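Local coordinates for pyocin-S2 immunity protein (Pseudomonas aeruginosa, PDB 4QKO) that binds the nuclease domain of pyocin S2 and so probably protects the producing bacterium from its own toxin, at residues 33-36 / 37-41. Sequence-based numbering, arbitrary orientation.
Sequences SHIQ and AVLEF
The imidazole of His34 meets Val38 one helical turn on: methyl CG2 comes up to the ring obliquely, 3.9 Å from CE1. With CG trans to the backbone nitrogen (chi1 -165°), the ring lies alongside the next turn, and both its nitrogens are engaged, NE2 with Ile20 O of helix 10-21 and ND1 with the hydroxyl of Tyr85 of the pyocin S2 chain. The amide of Gln36 is the second flat group. Gln36 NE2 lies 3.5 Å from Leu39 CD1, the methyl standing well out of the amide plane and the two side chains slanting across each other, while OE1 accepts a bond of 2.6 Å from a water that also donates to Glu40 OE2 at 2.8 Å. That water closes an i to i+4 bridge; the bend of Gln36 at chi2 (-55°) helps to bring its amide round to it. Ile35 and Leu39 run side by side in the same direction, CG2 to CD1 at 4.0 Å. Beneath these pairs runs the regular alpha-helical ladder, from Ala37 N to Ser33 O through to Glu40 N on Gln36 O. Helix 31-45 thus illustrates how helical spacing sorts side chains by face: Ala37 packs on Ile20, Ile35 and Leu39 lie against the pyocin chain, and Val38 and His34, at the boundary, touch both the protein's own fold and the toxin. The chemistry implies that His34, hydrogen-bonded at both nitrogens, links the two, and that the water, supplying hydrogens that neither Gln36 OE1 nor Glu40 OE2 could offer the other, probably contributes to solvating the carboxylate.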
loop_
_atom_site.group_PDB
_atom_site.type_symbol
_atom_site.label_atom_id
_atom_site.label_comp_id
_atom_site.label_asym_id
_atom_site.label_seq_id
_atom_site.Cartn_x
_atom_site.Cartn_y
_atom_site.Cartn_z
ATOM N N SER A 33 -5.418 -6.870 -9.706
ATOM C CA SER A 33 -5.521 -6.048 -10.898
ATOM C C SER A 33 -4.939 -4.651 -10.658
ATOM O O SER A 33 -4.310 -4.051 -11.560
ATOM C CB SER A 33 -6.953 -5.865 -11.414
ATOM O OG SER A 33 -7.769 -5.095 -10.543
ATOM N N HIS A 34 -5.169 -4.105 -9.462
ATOM C CA HIS A 34 -4.601 -2.799 -9.143
ATOM C C HIS A 34 -3.077 -2.855 -9.076
ATOM O O HIS A 34 -2.390 -1.921 -9.520
ATOM C CB HIS A 34 -5.150 -2.304 -7.789
ATOM C CG HIS A 34 -4.926 -0.869 -7.543
ATOM N ND1 HIS A 34 -3.809 -0.414 -6.870
ATOM C CD2 HIS A 34 -5.656 0.225 -7.856
ATOM C CE1 HIS A 34 -3.866 0.901 -6.786
ATOM N NE2 HIS A 34 -4.983 1.321 -7.370
ATOM N N ILE A 35 -2.545 -3.900 -8.480
ATOM C CA ILE A 35 -1.105 -4.026 -8.371
ATOM C C ILE A 35 -0.482 -4.038 -9.749
ATOM O O ILE A 35 0.560 -3.382 -9.990
ATOM C CB ILE A 35 -0.668 -5.264 -7.549
ATOM C CG1 ILE A 35 -0.978 -5.077 -6.062
ATOM C CG2 ILE A 35 0.837 -5.511 -7.712
ATOM C CD1 ILE A 35 -0.939 -6.323 -5.193
ATOM N N GLN A 36 -1.119 -4.771 -10.668
ATOM C CA GLN A 36 -0.654 -4.807 -12.051
ATOM C C GLN A 36 -0.645 -3.474 -12.733
ATOM O O GLN A 36 0.311 -3.135 -13.432
ATOM C CB GLN A 36 -1.483 -5.801 -12.878
ATOM C CG GLN A 36 -1.024 -7.198 -12.578
ATOM C CD GLN A 36 0.484 -7.328 -12.824
ATOM O OE1 GLN A 36 0.969 -7.003 -13.935
ATOM N NE2 GLN A 36 1.248 -7.762 -11.771
ATOM N N ALA A 37 -1.673 -2.685 -12.493
ATOM C CA ALA A 37 -1.731 -1.348 -13.075
ATOM C C ALA A 37 -0.626 -0.427 -12.488
ATOM O O ALA A 37 -0.016 0.324 -13.208
ATOM C CB ALA A 37 -3.069 -0.766 -12.793
ATOM N N VAL A 38 -0.373 -0.492 -11.182
ATOM C CA VAL A 38 0.739 0.224 -10.576
ATOM C C VAL A 38 2.093 -0.185 -11.230
ATOM O O VAL A 38 2.884 0.683 -11.577
ATOM C CB VAL A 38 0.779 0.060 -9.087
ATOM C CG1 VAL A 38 2.066 0.678 -8.512
ATOM C CG2 VAL A 38 -0.387 0.794 -8.466
ATOM N N LEU A 39 2.314 -1.473 -11.429
ATOM C CA LEU A 39 3.549 -1.988 -12.108
ATOM C C LEU A 39 3.592 -1.530 -13.521
ATOM O O LEU A 39 4.629 -1.053 -13.974
ATOM C CB LEU A 39 3.631 -3.505 -12.006
ATOM C CG LEU A 39 3.876 -4.056 -10.569
ATOM C CD1 LEU A 39 3.738 -5.582 -10.505
ATOM C CD2 LEU A 39 5.242 -3.658 -9.981
ATOM N N GLU A 40 2.451 -1.525 -14.203
ATOM C CA GLU A 40 2.359 -0.933 -15.538
ATOM C C GLU A 40 2.701 0.586 -15.561
ATOM O O GLU A 40 3.417 1.022 -16.457
ATOM C CB GLU A 40 0.990 -1.176 -16.184
ATOM C CG GLU A 40 0.829 -2.598 -16.681
ATOM C CD GLU A 40 -0.555 -2.983 -17.283
ATOM O OE1 GLU A 40 -1.080 -2.244 -18.161
ATOM O OE2 GLU A 40 -1.063 -4.094 -16.949
ATOM N N PHE A 41 2.165 1.358 -14.603
ATOM C CA PHE A 41 2.489 2.769 -14.450
ATOM C C PHE A 41 3.992 2.962 -14.338
ATOM O O PHE A 41 4.547 3.833 -15.019
ATOM C CB PHE A 41 1.759 3.333 -13.226
ATOM C CG PHE A 41 2.137 4.702 -12.829
ATOM C CD1 PHE A 41 1.549 5.817 -13.426
ATOM C CD2 PHE A 41 3.065 4.916 -11.825
ATOM C CE1 PHE A 41 1.891 7.109 -13.021
ATOM C CE2 PHE A 41 3.404 6.219 -11.421
ATOM C CZ PHE A 41 2.836 7.319 -12.013
HETATM O O HOH W 1 0.662 -6.274 -16.464
#